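Local atomic coordinates of putative glucoamylase (Bacteroides caccae ATCC 43185, PDB entry 4QT9), a protein that probably hydrolyses alpha-glucosidic bonds as a glucoamylase-like enzyme built on an alpha/alpha toroid fold. Residues Gly80-Tyr85 against His149-Asn154; Gln143-Val148 against Gln164-Leu169; Ile402-Tyr405 against Leu410-Leu413. One frame throughout, in Å; residues are numbered along the deposited sequence.

Contact 1. Residues Gly80-Tyr85 against His149-Asn154; sequences GIDRGY and HQYYAN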
# COMPACT_ATOMS: atom_id res chain seq x y z
N GLY A 80 15.16 -2.96 5.30
CA GLY A 80 15.94 -2.87 6.53
C GLY A 80 17.05 -3.91 6.59
O GLY A 80 18.19 -3.61 6.97
N ILE A 81 16.71 -5.15 6.21
CA ILE A 81 17.67 -6.25 6.14
C ILE A 81 18.76 -5.88 5.14
O ILE A 81 19.94 -6.01 5.45
CB ILE A 81 16.96 -7.59 5.74
CG1 ILE A 81 15.90 -8.04 6.78
CG2 ILE A 81 17.97 -8.72 5.47
CD1 ILE A 81 14.90 -9.12 6.21
N ASP A 82 18.37 -5.39 3.94
CA ASP A 82 19.32 -5.03 2.89
C ASP A 82 20.27 -3.92 3.31
O ASP A 82 21.45 -3.97 2.94
CB ASP A 82 18.59 -4.63 1.59
CG ASP A 82 19.50 -4.70 0.37
OD1 ASP A 82 19.96 -5.81 0.03
OD2 ASP A 82 19.77 -3.63 -0.22
N ARG A 83 19.79 -2.95 4.10
CA ARG A 83 20.62 -1.84 4.58
C ARG A 83 21.45 -2.22 5.81
O ARG A 83 22.40 -1.50 6.15
CB ARG A 83 19.76 -0.62 4.88
CG ARG A 83 19.22 -0.00 3.61
CD ARG A 83 18.91 1.46 3.73
NE ARG A 83 18.53 1.97 2.42
CZ ARG A 83 19.32 2.70 1.64
NH1 ARG A 83 20.51 3.10 2.07
NH2 ARG A 83 18.90 3.08 0.44
N GLY A 84 21.11 -3.32 6.46
CA GLY A 84 21.83 -3.75 7.66
C GLY A 84 21.31 -3.15 8.96
O GLY A 84 22.07 -3.02 9.92
N TYR A 85 20.01 -2.80 9.00
CA TYR A 85 19.33 -2.31 10.20
C TYR A 85 19.27 -3.47 11.23
O TYR A 85 19.42 -3.27 12.42
CB TYR A 85 17.91 -1.82 9.85
CG TYR A 85 17.80 -0.56 9.01
CD1 TYR A 85 18.92 0.21 8.70
CD2 TYR A 85 16.56 -0.08 8.60
CE1 TYR A 85 18.82 1.37 7.94
CE2 TYR A 85 16.44 1.08 7.84
CZ TYR A 85 17.58 1.82 7.52
OH TYR A 85 17.46 3.00 6.82
N HIS A 149 10.19 -13.45 -1.66
CA HIS A 149 10.44 -14.67 -2.43
C HIS A 149 11.67 -14.48 -3.35
O HIS A 149 12.58 -15.31 -3.34
CB HIS A 149 9.21 -15.04 -3.28
CG HIS A 149 9.48 -16.27 -4.09
ND1 HIS A 149 10.04 -16.19 -5.35
CD2 HIS A 149 9.41 -17.56 -3.72
CE1 HIS A 149 10.26 -17.44 -5.72
NE2 HIS A 149 9.88 -18.31 -4.77
N GLN A 150 11.69 -13.36 -4.10
CA GLN A 150 12.78 -13.05 -5.03
C GLN A 150 14.07 -12.69 -4.30
O GLN A 150 15.15 -13.02 -4.79
CB GLN A 150 12.36 -11.95 -6.01
CG GLN A 150 11.32 -12.46 -7.04
CD GLN A 150 11.78 -13.66 -7.81
OE1 GLN A 150 11.33 -14.78 -7.57
NE2 GLN A 150 12.71 -13.45 -8.72
N TYR A 151 13.96 -12.09 -3.11
CA TYR A 151 15.13 -11.76 -2.31
C TYR A 151 15.84 -13.03 -1.80
O TYR A 151 17.06 -13.08 -1.79
CB TYR A 151 14.71 -10.88 -1.12
CG TYR A 151 15.86 -10.23 -0.39
CD1 TYR A 151 16.53 -9.13 -0.93
CD2 TYR A 151 16.23 -10.66 0.89
CE1 TYR A 151 17.55 -8.48 -0.23
CE2 TYR A 151 17.25 -10.02 1.60
CZ TYR A 151 17.90 -8.93 1.04
OH TYR A 151 18.93 -8.29 1.72
N TYR A 152 15.06 -14.05 -1.38
CA TYR A 152 15.57 -15.30 -0.81
C TYR A 152 15.71 -16.47 -1.81
O TYR A 152 16.36 -17.47 -1.46
CB TYR A 152 14.66 -15.74 0.34
CG TYR A 152 14.81 -14.94 1.64
CD1 TYR A 152 15.99 -14.26 1.93
CD2 TYR A 152 13.82 -14.96 2.61
CE1 TYR A 152 16.17 -13.60 3.15
CE2 TYR A 152 13.98 -14.30 3.83
CZ TYR A 152 15.15 -13.60 4.09
OH TYR A 152 15.29 -12.93 5.28
N ALA A 153 15.16 -16.35 -3.04
CA ALA A 153 15.17 -17.44 -4.04
C ALA A 153 16.56 -17.96 -4.37
O ALA A 153 16.70 -19.14 -4.70
CB ALA A 153 14.48 -17.00 -5.32
N ASN A 154 17.59 -17.11 -4.30
CA ASN A 154 18.94 -17.56 -4.62
C ASN A 154 19.87 -17.45 -3.40
O ASN A 154 21.09 -17.48 -3.58
CB ASN A 154 19.50 -16.78 -5.81
CG ASN A 154 18.74 -17.04 -7.09
OD1 ASN A 154 17.96 -16.20 -7.57
ND2 ASN A 154 18.95 -18.21 -7.69
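Y151 and Y152 reach from one helix of this alpha/alpha toroid to I81 and D82 near the end of another, an example of long aromatic side chains bridging two helix backbones. The nearest CA atoms of the two segments, those of D82 and Y151, are 9.5 Å apart, and the phenols fill much of that distance. Y151 arrives with its hydroxyl leading. OH lies 3.2 Å from D82 OD1, which sits at the edge of the ring and in its plane, while the carboxylate is turned 78° from that plane. A chi1 of -161°, which sets CG of D82 anti to the backbone N, swings the carboxylate out to this hydroxyl. On the other flank of the phenol, I81 CG2 approaches at a slant, 4.1 Å from Y151 CE2. The second branch of the isoleucine serves the neighbouring tyrosine, with CD1 3.9 Å from Y152 OH. One buried I81 thus offers a methyl to each phenol, while D82 stands on the exposed margin.

Further out, helix 88-104 supplies M95, which touches both I81 and Y152. Helix 67-83 ends directly after D82 and R83 in a Schellman motif: G84, with a positive phi of 87°, turns the chain, and Y85 N returns to G80 O at 2.8 Å. R83 points away from the tyrosines. Behind Y151 and Y152 on helix 135-152, Q150 NE2 is hydrogen-bonded to S416 OG. The other end of the same amide is held by its neighbour, for H149 ND1 donates to Q150 OE1 at 2.9 Å, meeting a lone pair of the oxygen in the carbonyl plane.

Contact 2. Residues Gln143-Val148 against Gln164-Leu169; sequences QGLLAV and QRIDRL
I166 packs against L145 and V148 in an antiparallel helical hairpin, helices 135-152 and 157-172, one of the consecutive helix pairs of the alpha/alpha toroid. The backbones come close: the CA atoms of L145 and I166 are 6.7 Å apart. The tight part of the contact rests on the two branches of a single isoleucine. CG2, anti to the backbone N because chi1 of -75° turns CG1 the other way, presses on the opposite main chain, 3.5 Å from L145 O and 4.0 Å from L145 CB. The longer branch continues past it to end at V148, where CD1 meets CG1 at 3.7 Å with the two side chains roughly perpendicular. All three residues are buried, and V99 of helix 88-104 also touches I166, while I74 of helix 67-83 backs both L145 and V148.

Farther along, the fit slackens. L169 is directed at the facing helix, yet its side chain comes no closer than 4.8 Å to residues 143-148, and it touches Y112 instead. The outward side of helix 157-172 is polar, with Q164 and R168 exposed and the charges of this surface paired along the helix: R168 with E172, D167 with R171. R165 instead ties its helix to helix 88-104, NH1 bridging to E96 OE1 and NH2 to E103 OE1.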
# COMPACT_ATOMS: atom_id res chain seq x y z
N GLN A 143 1.99 -8.84 -3.04
CA GLN A 143 2.99 -7.97 -3.66
C GLN A 143 4.29 -7.96 -2.78
O GLN A 143 5.41 -8.08 -3.29
CB GLN A 143 2.42 -6.55 -3.86
CG GLN A 143 3.41 -5.54 -4.44
CD GLN A 143 2.83 -4.17 -4.72
OE1 GLN A 143 3.13 -3.56 -5.76
NE2 GLN A 143 2.02 -3.64 -3.81
N GLY A 144 4.11 -7.89 -1.46
CA GLY A 144 5.21 -7.95 -0.50
C GLY A 144 5.87 -9.32 -0.44
O GLY A 144 7.10 -9.41 -0.48
N LEU A 145 5.07 -10.38 -0.36
CA LEU A 145 5.60 -11.75 -0.26
C LEU A 145 6.39 -12.16 -1.53
O LEU A 145 7.45 -12.77 -1.41
CB LEU A 145 4.49 -12.75 0.03
CG LEU A 145 3.91 -12.75 1.44
CD1 LEU A 145 2.67 -13.64 1.50
CD2 LEU A 145 4.93 -13.23 2.49
N LEU A 146 5.94 -11.74 -2.73
CA LEU A 146 6.67 -12.09 -3.95
C LEU A 146 8.04 -11.39 -3.99
O LEU A 146 8.98 -11.95 -4.52
CB LEU A 146 5.85 -11.79 -5.21
CG LEU A 146 4.62 -12.73 -5.42
CD1 LEU A 146 3.91 -12.42 -6.71
CD2 LEU A 146 5.02 -14.22 -5.42
N ALA A 147 8.13 -10.19 -3.40
CA ALA A 147 9.39 -9.45 -3.26
C ALA A 147 10.38 -10.24 -2.33
O ALA A 147 11.55 -10.40 -2.68
CB ALA A 147 9.13 -8.06 -2.70
N VAL A 148 9.90 -10.75 -1.17
CA VAL A 148 10.72 -11.55 -0.23
C VAL A 148 11.13 -12.85 -0.93
O VAL A 148 12.27 -13.31 -0.79
CB VAL A 148 10.01 -11.82 1.13
CG1 VAL A 148 10.81 -12.79 2.02
CG2 VAL A 148 9.72 -10.53 1.87
N GLN A 164 10.39 -21.24 -0.82
CA GLN A 164 9.53 -22.35 -1.24
C GLN A 164 8.19 -22.31 -0.47
O GLN A 164 7.15 -22.56 -1.07
CB GLN A 164 10.29 -23.67 -1.00
CG GLN A 164 9.62 -24.91 -1.54
CD GLN A 164 10.48 -26.14 -1.40
OE1 GLN A 164 10.14 -27.08 -0.68
NE2 GLN A 164 11.62 -26.17 -2.10
N ARG A 165 8.22 -21.97 0.84
CA ARG A 165 7.02 -21.86 1.67
C ARG A 165 6.15 -20.67 1.21
O ARG A 165 4.92 -20.76 1.18
CB ARG A 165 7.42 -21.75 3.15
CG ARG A 165 7.83 -23.11 3.71
CD ARG A 165 8.44 -22.96 5.06
NE ARG A 165 7.47 -22.58 6.08
CZ ARG A 165 7.80 -22.11 7.28
NH1 ARG A 165 9.07 -21.95 7.61
NH2 ARG A 165 6.86 -21.82 8.16
N ILE A 166 6.80 -19.58 0.78
CA ILE A 166 6.11 -18.40 0.27
C ILE A 166 5.42 -18.74 -1.07
O ILE A 166 4.25 -18.35 -1.28
CB ILE A 166 7.09 -17.20 0.14
CG1 ILE A 166 7.40 -16.61 1.53
CG2 ILE A 166 6.49 -16.11 -0.78
CD1 ILE A 166 8.70 -15.83 1.65
N ASP A 167 6.13 -19.43 -1.97
CA ASP A 167 5.57 -19.82 -3.27
C ASP A 167 4.33 -20.70 -3.09
O ASP A 167 3.39 -20.54 -3.83
CB ASP A 167 6.60 -20.52 -4.17
CG ASP A 167 6.13 -20.63 -5.64
OD1 ASP A 167 5.93 -19.58 -6.28
OD2 ASP A 167 5.99 -21.75 -6.13
N ARG A 168 4.31 -21.57 -2.07
CA ARG A 168 3.14 -22.40 -1.77
C ARG A 168 1.93 -21.52 -1.38
O ARG A 168 0.83 -21.78 -1.86
CB ARG A 168 3.43 -23.44 -0.67
CG ARG A 168 2.36 -24.53 -0.62
CD ARG A 168 2.34 -25.29 0.69
NE ARG A 168 0.98 -25.62 1.12
CZ ARG A 168 0.56 -26.84 1.43
NH1 ARG A 168 1.39 -27.87 1.37
NH2 ARG A 168 -0.70 -27.04 1.81
N LEU A 169 2.14 -20.46 -0.53
CA LEU A 169 1.06 -19.56 -0.13
C LEU A 169 0.53 -18.80 -1.32
O LEU A 169 -0.68 -18.61 -1.39
CB LEU A 169 1.51 -18.55 0.96
CG LEU A 169 1.93 -19.14 2.34
CD1 LEU A 169 2.68 -18.10 3.17
CD2 LEU A 169 0.74 -19.69 3.11

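Contact 3. Residues Ile402-Tyr405 against Leu410-Leu413; sequences IENY and LWKL
A short turn joins helix 392-406 to the short helix 409-415 within the putative glucoamylase region, and N404 and W411 carry most of the contact across it. The asparagine lies flat on the indole: amide and ring planes differ by only 14°, and N404 CB rides 3.6 Å from the centroid of the six-membered ring, almost straight above it, in a CH-pi contact. The amide carbon follows over the bond shared by the two rings, 3.6 Å from W411 CE2, and ND2 extends over the pyrrole end. With CG placed beside the backbone N (chi1 -77°), the amide can run along the indole and still turn its oxygen to the neighbouring main chain. There W411 N donates to N404 OD1 at 3.0 Å, with an N-H...O angle of 147°, the donor standing well above the carbonyl plane instead of on a lone pair.

N404 ND2 and W411 NE1 are only 3.2 Å apart, but both are donors and do not bond to each other. Each has its own acceptor in a neighbouring loop, L269 O for the amide and F268 O for the indole. Beside the stack, L410 CD2 rests on the aliphatic part of E403, 3.8 Å from CG. The glutamate chain then bends away at chi2, delivering its carboxylate to R83 and Q29 through OE1 and to T407 through OE2.

The stacked donors therefore serve successive carbonyls of one loop, and the two outward bonds, together with the inward bond to W411 N, should fix both the slide and the rotation of the amide on the ring. Both polar atoms of the buried N404 side chain are hydrogen-bonded, and the charge of E403 is probably balanced by R83.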
# COMPACT_ATOMS: atom_id res chain seq x y z
N ILE A 402 10.80 5.45 -0.23
CA ILE A 402 12.13 6.05 -0.01
C ILE A 402 13.18 5.05 -0.54
O ILE A 402 14.13 5.44 -1.23
CB ILE A 402 12.38 6.46 1.47
CG1 ILE A 402 11.66 7.78 1.82
CG2 ILE A 402 13.88 6.60 1.75
CD1 ILE A 402 11.68 8.13 3.37
N GLU A 403 13.00 3.74 -0.23
CA GLU A 403 13.90 2.69 -0.70
C GLU A 403 13.92 2.63 -2.23
O GLU A 403 15.00 2.64 -2.83
CB GLU A 403 13.56 1.32 -0.11
CG GLU A 403 14.66 0.30 -0.36
CD GLU A 403 16.00 0.70 0.24
OE1 GLU A 403 16.04 1.06 1.44
OE2 GLU A 403 17.01 0.70 -0.50
N ASN A 404 12.73 2.60 -2.87
CA ASN A 404 12.64 2.53 -4.33
C ASN A 404 13.26 3.75 -4.99
O ASN A 404 13.90 3.60 -6.02
CB ASN A 404 11.20 2.34 -4.83
CG ASN A 404 10.70 0.93 -4.69
OD1 ASN A 404 11.46 -0.03 -4.74
ND2 ASN A 404 9.40 0.77 -4.49
N TYR A 405 13.11 4.92 -4.38
CA TYR A 405 13.70 6.16 -4.87
C TYR A 405 15.23 6.12 -4.77
O TYR A 405 15.91 6.57 -5.69
CB TYR A 405 13.17 7.39 -4.08
CG TYR A 405 13.95 8.66 -4.33
CD1 TYR A 405 13.92 9.29 -5.58
CD2 TYR A 405 14.76 9.22 -3.34
CE1 TYR A 405 14.66 10.44 -5.83
CE2 TYR A 405 15.50 10.37 -3.58
CZ TYR A 405 15.43 10.99 -4.82
OH TYR A 405 16.19 12.11 -5.05
N LEU A 410 12.74 -2.62 -4.04
CA LEU A 410 11.49 -3.38 -4.08
C LEU A 410 10.98 -3.55 -5.50
O LEU A 410 10.49 -4.64 -5.83
CB LEU A 410 10.41 -2.80 -3.15
CG LEU A 410 10.67 -2.90 -1.64
CD1 LEU A 410 11.03 -4.34 -1.19
CD2 LEU A 410 11.70 -1.87 -1.16
N TRP A 411 11.19 -2.53 -6.37
CA TRP A 411 10.81 -2.68 -7.77
C TRP A 411 11.66 -3.77 -8.46
O TRP A 411 11.11 -4.56 -9.21
CB TRP A 411 10.97 -1.38 -8.53
CG TRP A 411 10.09 -0.24 -8.12
CD1 TRP A 411 8.79 -0.31 -7.70
CD2 TRP A 411 10.37 1.15 -8.31
NE1 TRP A 411 8.30 0.96 -7.48
CE2 TRP A 411 9.25 1.87 -7.87
CE3 TRP A 411 11.50 1.86 -8.77
CZ2 TRP A 411 9.20 3.27 -7.90
CZ3 TRP A 411 11.43 3.23 -8.84
CH2 TRP A 411 10.31 3.93 -8.38
N LYS A 412 13.00 -3.79 -8.23
CA LYS A 412 13.88 -4.79 -8.87
C LYS A 412 13.43 -6.20 -8.49
O LYS A 412 13.31 -7.05 -9.35
CB LYS A 412 15.37 -4.61 -8.48
CG LYS A 412 15.97 -3.23 -8.75
CD LYS A 412 16.86 -3.16 -9.99
CE LYS A 412 17.91 -2.07 -9.87
NZ LYS A 412 17.34 -0.71 -10.00
N LEU A 413 13.17 -6.44 -7.19
CA LEU A 413 12.81 -7.76 -6.69
C LEU A 413 11.46 -8.23 -7.26
O LEU A 413 11.42 -9.28 -7.92
CB LEU A 413 12.79 -7.77 -5.15
CG LEU A 413 14.13 -7.57 -4.46
CD1 LEU A 413 13.93 -7.33 -2.99
CD2 LEU A 413 15.07 -8.75 -4.70

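Overall arrangement
The three contacts form a continuous patch of the toroid wall. Contacts 1 and 2 share helix 135-152, their centres lie about 13 Å apart, and H149 CB of the first packs on I166 CG2 of the second at 3.8 Å. Contact 3 lies about 12 Å, centre to centre, from contact 1 and is joined to it by charge: R83 NE meets E403 OE1 in a salt bridge of 2.8 Å. L413 adds packing to both neighbours, its CD1 lying 3.8 Å from Y151 CD1 and its CB 3.8 Å from A147 O. Contacts 2 and 3 are the most distant pair, about 17 Å between centres. What joins the three is packing and the one salt bridge.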